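Exotoxin 3 (Staphylococcus aureus, PDB 2Z8L) binds the sialylated glycan sialyl Lewis X, probably recognising host glycoconjugates as a secreted member of the staphylococcal superantigen-like toxins. Local coordinates at residues G37-K42 / H46-D51; G97-N102 / S192-G197; I168-K173 / Y178-N183. All blocks are in the same frame, centred on the assembly; numbering follows the deposited sequence. Where two conformers were deposited one is given.

The three contacts run from the far end of the OB fold to the glycan site on the beta-grasp domain. Contact 1 is a hairpin of the OB fold, contact 2 is the seam between the two domains, and contact 3 is the hairpin that supplies Tyr178, Thr179 and Glu181 to the glycan pocket. Contacts 1 and 2 have centres about 17 Å apart and meet where Leu48 CD1 packs 4.1 Å from Val98 CG1. Contacts 2 and 3, centres about 16 Å apart, join through Ile195 CG2 and Tyr178 CZ at 3.5 Å, and both hold sialic acid, through Asp193 and Thr179. Contact 1 stays about 20 Å from contact 3 at the nearest atoms.

Contact 1: G37-K42 / H46-D51; sequences GYRYSK and HYLIFD
Tyr40 and Tyr47 make a broad aromatic bump on the face they share with Tyr38 and Ile49. The Tyr40 ring leans across to the partner strand: CG sits between the backbone N and the carbonyl carbon (chi1 69°), which swings the ring over the neighbouring strand. Tyr47 CB comes up under one face of that ring, 4.0 Å from its centroid and displaced toward the rim, a CH-pi contact. The two rings themselves are inclined by 31°, neither stacked nor edge-to-face. Ile49 fills the notch beside them, its CG2 branch lying 3.6 Å from Tyr40 CE1 and also reaching Tyr38 CB. Farther along, the Tyr38 ring presents its edge to the carbonyl oxygen of Ile49.

Beneath this relief the strands are antiparallel and paired in regular register, Tyr38 with Ile49 and Tyr40 with Tyr47 as the hydrogen-bonded pairs. The Tyr38 N to Ile49 O bond is 2.9 Å long, and its return bond is of equal length; Tyr40 and Tyr47 exchange a second pair.

On the face of Arg39, Ser41, His46 and Leu48, the hollow at Gly37, which has no side chain, is filled by Leu48. This leucine lies along the backbone, its CD2 3.7 Å from Gly37 C and close to Arg39 N as well. At the turn end, Ser41 CB rests against the imidazole of His46, 3.7 Å from ND1. Arg39 bends away at chi3, and its NE is taken by the carbonyl of Thr71.

Within the OB-fold sheet, strand 73-75 pairs with the outer side of 35-42, and strand 55-61 with that of 45-52. Arg58 of strand 55-61 makes a cation-pi contact with Tyr47, while Leu48 and Phe50 turn inward onto Leu77 and Ile79 of strand 77-81.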
loop_
_atom_site.group_PDB
_atom_site.type_symbol
_atom_site.label_atom_id
_atom_site.label_comp_id
_atom_site.label_asym_id
_atom_site.label_seq_id
_atom_site.Cartn_x
_atom_site.Cartn_y
_atom_site.Cartn_z
ATOM N N GLY A 37 8.661 -15.509 -6.266
ATOM C CA GLY A 37 9.072 -14.460 -7.209
ATOM C C GLY A 37 10.456 -14.731 -7.734
ATOM O O GLY A 37 11.338 -15.136 -6.993
ATOM N N TYR A 38 10.633 -14.487 -9.028
ATOM C CA TYR A 38 11.913 -14.627 -9.686
ATOM C C TYR A 38 12.446 -13.269 -10.060
ATOM O O TYR A 38 11.797 -12.496 -10.747
ATOM C CB TYR A 38 11.779 -15.524 -10.901
ATOM C CG TYR A 38 11.490 -16.941 -10.456
ATOM C CD1 TYR A 38 12.506 -17.848 -10.240
ATOM C CD2 TYR A 38 10.192 -17.346 -10.201
ATOM C CE1 TYR A 38 12.220 -19.151 -9.825
ATOM C CE2 TYR A 38 9.903 -18.591 -9.760
ATOM C CZ TYR A 38 10.917 -19.512 -9.569
ATOM O OH TYR A 38 10.614 -20.812 -9.137
ATOM N N ARG A 39 13.666 -13.018 -9.638
ATOM C CA ARG A 39 14.269 -11.707 -9.774
ATOM C C ARG A 39 15.060 -11.531 -11.046
ATOM O O ARG A 39 15.794 -12.418 -11.462
ATOM C CB ARG A 39 15.204 -11.475 -8.598
ATOM C CG ARG A 39 15.672 -10.082 -8.514
ATOM C CD ARG A 39 16.577 -9.871 -7.306
ATOM N NE ARG A 39 17.632 -10.874 -7.258
ATOM C CZ ARG A 39 18.658 -10.961 -8.104
ATOM N NH1 ARG A 39 18.822 -10.067 -9.087
ATOM N NH2 ARG A 39 19.535 -11.957 -7.960
ATOM N N TYR A 40 14.943 -10.371 -11.672
ATOM C CA TYR A 40 15.813 -10.019 -12.759
ATOM C C TYR A 40 15.813 -8.518 -13.006
ATOM O O TYR A 40 15.069 -7.766 -12.373
ATOM C CB TYR A 40 15.381 -10.761 -14.007
ATOM C CG TYR A 40 14.071 -10.304 -14.553
ATOM C CD1 TYR A 40 12.885 -10.748 -14.017
ATOM C CD2 TYR A 40 14.027 -9.414 -15.606
ATOM C CE1 TYR A 40 11.674 -10.323 -14.537
ATOM C CE2 TYR A 40 12.841 -8.999 -16.139
ATOM C CZ TYR A 40 11.669 -9.454 -15.599
ATOM O OH TYR A 40 10.501 -8.998 -16.145
ATOM N N SER A 41 16.658 -8.086 -13.929
ATOM C CA SER A 41 16.737 -6.684 -14.252
ATOM C C SER A 41 16.883 -6.473 -15.752
ATOM O O SER A 41 17.446 -7.306 -16.432
ATOM C CB SER A 41 17.873 -6.024 -13.471
ATOM O OG SER A 41 19.097 -6.664 -13.677
ATOM N N LYS A 42 16.289 -5.394 -16.252
ATOM C CA LYS A 42 16.315 -5.034 -17.669
ATOM C C LYS A 42 16.313 -3.512 -17.769
ATOM O O LYS A 42 15.483 -2.831 -17.148
ATOM C CB LYS A 42 15.082 -5.587 -18.409
ATOM C CG LYS A 42 14.944 -7.115 -18.432
ATOM C CD LYS A 42 15.869 -7.794 -19.419
ATOM C CE LYS A 42 16.045 -9.304 -19.119
ATOM N NZ LYS A 42 16.384 -10.089 -20.347
ATOM N N HIS A 46 14.378 -3.060 -12.103
ATOM C CA HIS A 46 14.493 -4.304 -11.341
ATOM C C HIS A 46 13.104 -4.859 -11.108
ATOM O O HIS A 46 12.182 -4.122 -10.826
ATOM C CB HIS A 46 15.212 -4.035 -10.022
ATOM C CG HIS A 46 16.606 -3.524 -10.206
ATOM N ND1 HIS A 46 17.718 -4.343 -10.165
ATOM C CD2 HIS A 46 17.061 -2.286 -10.508
ATOM C CE1 HIS A 46 18.800 -3.621 -10.401
ATOM N NE2 HIS A 46 18.426 -2.377 -10.640
ATOM N N TYR A 47 12.948 -6.171 -11.303
ATOM C CA TYR A 47 11.637 -6.776 -11.314
ATOM C C TYR A 47 11.624 -8.092 -10.556
ATOM O O TYR A 47 12.656 -8.740 -10.370
ATOM C CB TYR A 47 11.184 -7.071 -12.754
ATOM C CG TYR A 47 11.169 -5.866 -13.658
ATOM C CD1 TYR A 47 12.213 -5.601 -14.525
ATOM C CD2 TYR A 47 10.103 -4.986 -13.622
ATOM C CE1 TYR A 47 12.186 -4.482 -15.350
ATOM C CE2 TYR A 47 10.062 -3.866 -14.439
ATOM C CZ TYR A 47 11.110 -3.613 -15.280
ATOM O OH TYR A 47 11.060 -2.480 -16.092
ATOM N N LEU A 48 10.420 -8.493 -10.176
ATOM C CA LEU A 48 10.128 -9.839 -9.707
ATOM C C LEU A 48 9.002 -10.341 -10.576
ATOM O O LEU A 48 8.007 -9.630 -10.792
ATOM C CB LEU A 48 9.665 -9.865 -8.254
ATOM C CG LEU A 48 10.614 -10.034 -7.086
ATOM C CD1 LEU A 48 9.817 -10.163 -5.816
ATOM C CD2 LEU A 48 11.536 -11.216 -7.239
ATOM N N ILE A 49 9.132 -11.537 -11.112
ATOM C CA ILE A 49 8.081 -12.057 -11.933
ATOM C C ILE A 49 7.549 -13.334 -11.257
ATOM O O ILE A 49 8.294 -14.109 -10.665
ATOM C CB ILE A 49 8.560 -12.282 -13.399
ATOM C CG1 ILE A 49 7.412 -12.730 -14.286
ATOM C CG2 ILE A 49 9.754 -13.208 -13.450
ATOM C CD1 ILE A 49 7.707 -12.598 -15.766
ATOM N N PHE A 50 6.251 -13.557 -11.405
ATOM C CA PHE A 50 5.721 -14.826 -10.947
ATOM C C PHE A 50 4.610 -15.276 -11.860
ATOM O O PHE A 50 4.208 -14.575 -12.766
ATOM C CB PHE A 50 5.284 -14.751 -9.482
ATOM C CG PHE A 50 4.192 -13.750 -9.217
ATOM C CD1 PHE A 50 4.486 -12.417 -8.998
ATOM C CD2 PHE A 50 2.867 -14.159 -9.185
ATOM C CE1 PHE A 50 3.481 -11.515 -8.747
ATOM C CE2 PHE A 50 1.851 -13.234 -8.916
ATOM C CZ PHE A 50 2.178 -11.919 -8.704
ATOM N N ASP A 51 4.186 -16.512 -11.681
ATOM C CA ASP A 51 3.161 -17.038 -12.576
ATOM C C ASP A 51 2.112 -17.803 -11.799
ATOM O O ASP A 51 2.410 -18.410 -10.783
ATOM C CB ASP A 51 3.774 -17.895 -13.669
ATOM C CG ASP A 51 4.396 -19.178 -13.145
ATOM O OD1 ASP A 51 5.472 -19.084 -12.527
ATOM O OD2 ASP A 51 3.823 -20.270 -13.358
#

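Contact 2: G97-N102 / S192-G197; sequences GVTKKN and SDVIDG. With SIA (N-acetyl-alpha-neuraminic acid), chain B; PO4 (phosphate ion), chain C.
Val98 meets Val194 through a peptide group, the flat element of this contact, which has no aromatic ring: Val194 CG2 approaches the oxygen end of the Val98-Thr99 peptide, 3.7 Å from Val98 O. This is the seam between the OB fold and the beta-grasp domain, where the end of strand 92-100 faces the short strand 194-196. The strands form no direct hydrogen bond here. Instead, one methyl-to-methyl contact, Thr99 CG2 to Val194 CG2 at 3.8 Å, works beside a water. That water donates to both Val98 O and Ser192 O, so two carbonyls that cannot bond to each other share one bridge. A second water joins Ser192 OG to Val98 N, the latter bond weak; Ser192 OG is also bonded to Phe62 N.

Thr99 turns its methyl toward the valine because CG2 lies anti to the carbonyl carbon, while OG1 goes to Lys136 NZ. Strand 138-140 lies against both residues through Glu138.

Both segments also touch bound groups. Asn102 N donates to a phosphate, probably from the crystallisation liquor. On the glycan side, O9 of sialic acid donates to Asp193 OD2 at 2.6 Å.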
loop_
_atom_site.group_PDB
_atom_site.type_symbol
_atom_site.label_atom_id
_atom_site.label_comp_id
_atom_site.label_asym_id
_atom_site.label_seq_id
_atom_site.Cartn_x
_atom_site.Cartn_y
_atom_site.Cartn_z
ATOM N N GLY A 97 5.002 -3.316 -3.446
ATOM C CA GLY A 97 4.029 -4.056 -2.645
ATOM C C GLY A 97 4.419 -5.459 -2.249
ATOM O O GLY A 97 3.541 -6.243 -1.872
ATOM N N VAL A 98 5.706 -5.817 -2.300
ATOM C CA VAL A 98 6.213 -7.161 -1.946
ATOM C C VAL A 98 6.631 -7.186 -0.467
ATOM O O VAL A 98 7.383 -6.313 0.001
ATOM C CB VAL A 98 7.388 -7.586 -2.850
ATOM C CG1 VAL A 98 7.878 -8.958 -2.452
ATOM C CG2 VAL A 98 6.969 -7.504 -4.347
ATOM N N THR A 99 6.159 -8.183 0.260
ATOM C CA THR A 99 6.562 -8.359 1.654
ATOM C C THR A 99 6.819 -9.848 1.896
ATOM O O THR A 99 6.440 -10.718 1.072
ATOM C CB THR A 99 5.472 -7.876 2.583
ATOM O OG1 THR A 99 4.275 -8.615 2.347
ATOM C CG2 THR A 99 5.225 -6.371 2.408
ATOM N N LYS A 100 7.520 -10.146 2.969
ATOM C CA LYS A 100 7.639 -11.551 3.414
ATOM C C LYS A 100 6.333 -11.978 4.047
ATOM O O LYS A 100 5.687 -11.172 4.718
ATOM C CB LYS A 100 8.730 -11.618 4.455
ATOM C CG LYS A 100 10.046 -11.021 3.939
ATOM C CD LYS A 100 11.214 -11.261 4.868
ATOM C CE LYS A 100 12.514 -11.187 4.083
ATOM N NZ LYS A 100 12.627 -9.918 3.258
ATOM N N LYS A 101 5.936 -13.229 3.832
ATOM C CA LYS A 101 4.736 -13.732 4.455
ATOM C C LYS A 101 4.961 -13.807 5.982
ATOM O O LYS A 101 6.098 -13.792 6.501
ATOM C CB LYS A 101 4.330 -15.085 3.875
ATOM C CG LYS A 101 5.271 -16.175 4.289
ATOM C CD LYS A 101 4.871 -17.481 3.651
ATOM C CE LYS A 101 5.736 -18.539 4.195
ATOM N NZ LYS A 101 5.626 -19.761 3.366
ATOM N N ASN A 102 3.859 -13.884 6.707
ATOM C CA ASN A 102 3.956 -13.992 8.157
ATOM C C ASN A 102 4.723 -15.242 8.602
ATOM O O ASN A 102 4.529 -16.316 8.064
ATOM C CB ASN A 102 2.555 -14.058 8.763
ATOM C CG ASN A 102 1.836 -12.725 8.758
ATOM O OD1 ASN A 102 2.444 -11.673 8.598
ATOM N ND2 ASN A 102 0.544 -12.777 9.043
ATOM N N SER A 192 7.879 0.171 -2.704
ATOM C CA SER A 192 8.525 -1.001 -2.121
ATOM C C SER A 192 8.851 -0.908 -0.617
ATOM O O SER A 192 9.266 -1.883 -0.001
ATOM C CB SER A 192 9.782 -1.368 -2.907
ATOM O OG SER A 192 9.450 -1.928 -4.187
ATOM N N ASP A 193 8.683 0.278 -0.035
ATOM C CA ASP A 193 9.049 0.465 1.370
ATOM C C ASP A 193 8.118 -0.345 2.290
ATOM O O ASP A 193 6.934 -0.421 1.993
ATOM C CB ASP A 193 8.977 1.930 1.697
ATOM C CG ASP A 193 10.057 2.779 0.911
ATOM O OD1 ASP A 193 11.059 2.241 0.343
ATOM O OD2 ASP A 193 9.872 4.022 0.841
ATOM N N VAL A 194 8.677 -0.967 3.314
ATOM C CA VAL A 194 7.918 -1.859 4.206
ATOM C C VAL A 194 8.139 -1.448 5.649
ATOM O O VAL A 194 9.225 -0.937 5.998
ATOM C CB VAL A 194 8.356 -3.311 3.965
ATOM C CG1 VAL A 194 7.757 -4.250 4.937
ATOM C CG2 VAL A 194 8.007 -3.746 2.541
ATOM N N ILE A 195 7.129 -1.655 6.483
ATOM C CA ILE A 195 7.239 -1.331 7.901
ATOM C C ILE A 195 6.713 -2.500 8.731
ATOM O O ILE A 195 6.055 -3.371 8.222
ATOM C CB ILE A 195 6.472 -0.065 8.232
ATOM C CG1 ILE A 195 4.968 -0.201 8.075
ATOM C CG2 ILE A 195 7.055 1.088 7.465
ATOM C CD1 ILE A 195 4.168 1.008 8.508
ATOM N N ASP A 196 7.029 -2.512 10.017
ATOM C CA ASP A 196 6.563 -3.590 10.867
ATOM C C ASP A 196 5.161 -3.259 11.318
ATOM O O ASP A 196 4.936 -2.310 12.089
ATOM C CB ASP A 196 7.441 -3.769 12.108
ATOM C CG ASP A 196 7.134 -5.086 12.888
ATOM O OD1 ASP A 196 5.967 -5.610 12.895
ATOM O OD2 ASP A 196 8.093 -5.662 13.511
ATOM N N GLY A 197 4.197 -4.036 10.827
ATOM C CA GLY A 197 2.814 -3.898 11.214
ATOM C C GLY A 197 2.498 -3.916 12.700
ATOM O O GLY A 197 1.579 -3.197 13.146
HETATM C C1 SIA B . 7.698 11.182 5.778
HETATM C C2 SIA B . 9.208 11.318 5.556
HETATM C C3 SIA B . 9.937 11.770 6.822
HETATM C C4 SIA B . 9.968 10.662 7.869
HETATM C C5 SIA B . 10.543 9.349 7.306
HETATM C C6 SIA B . 9.750 9.000 6.040
HETATM C C7 SIA B . 10.202 7.752 5.290
HETATM C C8 SIA B . 9.495 7.640 3.930
HETATM C C9 SIA B . 9.640 6.306 3.240
HETATM C C10 SIA B . 11.330 7.517 8.751
HETATM C C11 SIA B . 10.942 6.488 9.780
HETATM N N5 SIA B . 10.357 8.304 8.319
HETATM O O1A SIA B . 7.150 10.264 5.129
HETATM O O1B SIA B . 7.058 11.971 6.518
HETATM O O4 SIA B . 10.698 11.118 9.055
HETATM O O6 SIA B . 9.853 10.110 5.139
HETATM O O7 SIA B . 11.600 7.836 5.009
HETATM O O8 SIA B . 8.110 7.944 4.183
HETATM O O9 SIA B . 9.050 6.275 1.933
HETATM O O10 SIA B . 12.463 7.630 8.288
HETATM P P PO4 C . 0.386 -14.592 5.055
HETATM O O1 PO4 C . 0.575 -15.046 3.597
HETATM O O2 PO4 C . 0.578 -15.808 5.951
HETATM O O3 PO4 C . -1.019 -14.060 5.262
HETATM O O4 PO4 C . 1.389 -13.533 5.452
HETATM O O HOH W 1 8.535 -4.344 -3.389
HETATM O O HOH W 2 7.796 -3.941 -0.916
#

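Contact 3: I168-K173 / Y178-N183; sequences IKVIMK and YTFELN. Unlike the reference sequence in segment 168-173: Ile171 (reference Thr). With SIA (N-acetyl-alpha-neuraminic acid), chain B; GAL (beta-D-galactopyranose), chain D; FUC (alpha-L-fucopyranose), chain E.
Ile168 exchanges two backbone hydrogen bonds with Phe180, and Val170 two with Tyr178, closing an antiparallel hairpin whose strand directions differ by 168°. On the face these four residues share, Val170 CG2 lies 4.0 Å from Phe180 CE2, and Ile168 CG2 touches CD2 of the same ring; Ile168 CD1 goes on to Leu182 CD2. Tyr178 is held between two neighbours at opposite edges. Met172 CG lies 3.7 Å from CE2, with the sulfur beside the edge as a Met-aromatic contact, while O8 of sialic acid sits near CD1.

Thr179 points to the other face and clasps the sialic acid carboxylate. Its OG1, placed beside its own backbone N by chi1 -58°, donates to O1B at 2.7 Å, and the Thr179 N-H reaches O1A at 2.9 Å, so both oxygens are gripped. Farther along, Glu181 OE2 accepts from galactose O6 at 2.7 Å and from fucose O3 at 2.6 Å, bringing two sugars to one carboxylate oxygen.

Strand 177-181 is an edge strand of the beta-grasp sheet, and strand 200-207 pairs with the other side of 167-172. Helix 141-155 packs beneath, with Leu148 and Leu152 on Ile168, and Ile195 of strand 194-196 covers Met172 and Tyr178.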
loop_
_atom_site.group_PDB
_atom_site.type_symbol
_atom_site.label_atom_id
_atom_site.label_comp_id
_atom_site.label_asym_id
_atom_site.label_seq_id
_atom_site.Cartn_x
_atom_site.Cartn_y
_atom_site.Cartn_z
ATOM N N ILE A 168 -2.244 11.798 5.140
ATOM C CA ILE A 168 -2.308 10.694 6.101
ATOM C C ILE A 168 -0.916 10.583 6.738
ATOM O O ILE A 168 0.085 10.773 6.040
ATOM C CB ILE A 168 -2.682 9.377 5.406
ATOM C CG1 ILE A 168 -4.096 9.402 4.874
ATOM C CG2 ILE A 168 -2.532 8.207 6.398
ATOM C CD1 ILE A 168 -4.305 8.235 3.915
ATOM N N LYS A 169 -0.868 10.367 8.039
ATOM C CA LYS A 169 0.392 10.153 8.770
ATOM C C LYS A 169 0.235 8.846 9.532
ATOM O O LYS A 169 -0.720 8.659 10.268
ATOM C CB LYS A 169 0.674 11.298 9.686
ATOM C CG LYS A 169 1.953 11.263 10.427
ATOM C CD LYS A 169 2.176 12.545 11.154
ATOM C CE LYS A 169 3.026 12.357 12.387
ATOM N NZ LYS A 169 3.359 13.637 13.063
ATOM N N VAL A 170 1.169 7.930 9.321
ATOM C CA VAL A 170 1.255 6.668 10.083
ATOM C C VAL A 170 2.376 6.814 11.097
ATOM O O VAL A 170 3.504 7.142 10.722
ATOM C CB VAL A 170 1.579 5.497 9.140
ATOM C CG1 VAL A 170 1.826 4.223 9.927
ATOM C CG2 VAL A 170 0.456 5.324 8.044
ATOM N N ILE A 171 2.067 6.655 12.379
ATOM C CA ILE A 171 2.997 6.941 13.447
ATOM C C ILE A 171 3.344 5.622 14.138
ATOM O O ILE A 171 2.455 4.806 14.476
ATOM C CB ILE A 171 2.389 7.909 14.465
ATOM C CG1 ILE A 171 1.948 9.206 13.782
ATOM C CG2 ILE A 171 3.438 8.165 15.595
ATOM C CD1 ILE A 171 0.898 10.060 14.583
ATOM N N MET A 172 4.641 5.420 14.338
ATOM C CA MET A 172 5.140 4.190 14.904
ATOM C C MET A 172 5.311 4.348 16.415
ATOM O O MET A 172 5.370 5.466 16.951
ATOM C CB MET A 172 6.453 3.804 14.233
ATOM C CG MET A 172 6.400 3.835 12.708
ATOM S SD MET A 172 5.235 2.622 12.072
ATOM C CE MET A 172 6.073 1.080 12.388
ATOM N N LYS A 173 5.340 3.219 17.096
ATOM C CA LYS A 173 5.545 3.237 18.564
ATOM C C LYS A 173 6.830 3.949 18.983
ATOM O O LYS A 173 6.871 4.606 20.057
ATOM C CB LYS A 173 5.480 1.811 19.097
ATOM C CG LYS A 173 4.059 1.240 18.995
ATOM C CD LYS A 173 3.931 -0.187 19.429
ATOM C CE LYS A 173 2.480 -0.635 19.323
ATOM N NZ LYS A 173 2.423 -2.099 19.532
ATOM N N TYR A 178 5.411 8.078 8.812
ATOM C CA TYR A 178 5.370 8.063 7.353
ATOM C C TYR A 178 4.182 8.921 6.897
ATOM O O TYR A 178 3.095 8.786 7.442
ATOM C CB TYR A 178 5.215 6.645 6.874
ATOM C CG TYR A 178 6.336 5.755 7.409
ATOM C CD1 TYR A 178 7.499 5.605 6.722
ATOM C CD2 TYR A 178 6.185 5.093 8.597
ATOM C CE1 TYR A 178 8.502 4.788 7.186
ATOM C CE2 TYR A 178 7.192 4.290 9.111
ATOM C CZ TYR A 178 8.356 4.153 8.387
ATOM O OH TYR A 178 9.351 3.324 8.863
ATOM N N THR A 179 4.383 9.740 5.873
ATOM C CA THR A 179 3.393 10.707 5.442
ATOM C C THR A 179 2.997 10.396 3.999
ATOM O O THR A 179 3.884 10.180 3.143
ATOM C CB THR A 179 3.948 12.145 5.427
ATOM O OG1 THR A 179 4.402 12.452 6.727
ATOM C CG2 THR A 179 2.840 13.137 5.085
ATOM N N PHE A 180 1.688 10.427 3.764
ATOM C CA PHE A 180 1.063 10.247 2.413
ATOM C C PHE A 180 0.365 11.507 2.052
ATOM O O PHE A 180 -0.641 11.854 2.674
ATOM C CB PHE A 180 0.065 9.058 2.298
ATOM C CG PHE A 180 0.612 7.743 2.825
ATOM C CD1 PHE A 180 1.869 7.362 2.519
ATOM C CD2 PHE A 180 -0.212 6.880 3.549
ATOM C CE1 PHE A 180 2.386 6.134 3.000
ATOM C CE2 PHE A 180 0.262 5.676 4.014
ATOM C CZ PHE A 180 1.585 5.311 3.716
ATOM N N GLU A 181 0.909 12.280 1.110
ATOM C CA GLU A 181 0.245 13.509 0.674
ATOM C C GLU A 181 -0.922 13.136 -0.228
ATOM O O GLU A 181 -0.742 12.484 -1.286
ATOM C CB GLU A 181 1.203 14.384 -0.114
ATOM C CG GLU A 181 2.436 14.851 0.607
ATOM C CD GLU A 181 3.342 15.648 -0.382
ATOM O OE1 GLU A 181 2.985 16.805 -0.650
ATOM O OE2 GLU A 181 4.337 15.114 -0.941
ATOM N N LEU A 182 -2.129 13.586 0.111
ATOM C CA LEU A 182 -3.336 13.128 -0.632
ATOM C C LEU A 182 -3.602 13.825 -1.959
ATOM O O LEU A 182 -4.469 13.365 -2.711
ATOM C CB LEU A 182 -4.566 13.206 0.259
ATOM C CG LEU A 182 -4.455 12.369 1.519
ATOM C CD1 LEU A 182 -5.637 12.538 2.396
ATOM C CD2 LEU A 182 -4.251 10.873 1.197
ATOM N N ASN A 183 -2.846 14.882 -2.278
ATOM C CA ASN A 183 -3.064 15.573 -3.546
ATOM C C ASN A 183 -2.408 14.903 -4.739
ATOM O O ASN A 183 -2.507 15.414 -5.895
ATOM C CB ASN A 183 -2.669 17.040 -3.464
ATOM C CG ASN A 183 -1.188 17.278 -3.268
ATOM O OD1 ASN A 183 -0.367 16.379 -3.186
ATOM N ND2 ASN A 183 -0.846 18.553 -3.200
HETATM C C1 SIA B . 7.698 11.182 5.778
HETATM C C2 SIA B . 9.208 11.318 5.556
HETATM C C3 SIA B . 9.937 11.770 6.822
HETATM C C4 SIA B . 9.968 10.662 7.869
HETATM C C5 SIA B . 10.543 9.349 7.306
HETATM C C6 SIA B . 9.750 9.000 6.040
HETATM C C7 SIA B . 10.202 7.752 5.290
HETATM C C8 SIA B . 9.495 7.640 3.930
HETATM C C9 SIA B . 9.640 6.306 3.240
HETATM C C10 SIA B . 11.330 7.517 8.751
HETATM C C11 SIA B . 10.942 6.488 9.780
HETATM N N5 SIA B . 10.357 8.304 8.319
HETATM O O1A SIA B . 7.150 10.264 5.129
HETATM O O1B SIA B . 7.058 11.971 6.518
HETATM O O4 SIA B . 10.698 11.118 9.055
HETATM O O6 SIA B . 9.853 10.110 5.139
HETATM O O7 SIA B . 11.600 7.836 5.009
HETATM O O8 SIA B . 8.110 7.944 4.183
HETATM O O9 SIA B . 9.050 6.275 1.933
HETATM O O10 SIA B . 12.463 7.630 8.288
HETATM C C1 GAL D . 9.412 11.909 0.854
HETATM C C2 GAL D . 10.009 12.356 2.177
HETATM C C3 GAL D . 8.974 12.041 3.253
HETATM C C4 GAL D . 7.656 12.749 2.926
HETATM C C5 GAL D . 7.153 12.366 1.530
HETATM C C6 GAL D . 5.881 13.088 1.141
HETATM O O2 GAL D . 11.194 11.588 2.385
HETATM O O3 GAL D . 9.437 12.356 4.575
HETATM O O4 GAL D . 7.879 14.138 2.978
HETATM O O5 GAL D . 8.199 12.620 0.569
HETATM O O6 GAL D . 5.449 12.812 -0.183
HETATM C C1 FUC E . 9.650 14.470 -2.936
HETATM C C2 FUC E . 8.305 15.080 -3.351
HETATM C C3 FUC E . 7.418 15.322 -2.143
HETATM C C4 FUC E . 8.184 16.097 -1.080
HETATM C C5 FUC E . 9.524 15.416 -0.781
HETATM C C6 FUC E . 10.369 16.108 0.274
HETATM O O2 FUC E . 7.622 14.264 -4.285
HETATM O O3 FUC E . 6.225 15.991 -2.561
HETATM O O4 FUC E . 8.425 17.365 -1.634
HETATM O O5 FUC E . 10.279 15.274 -1.965
#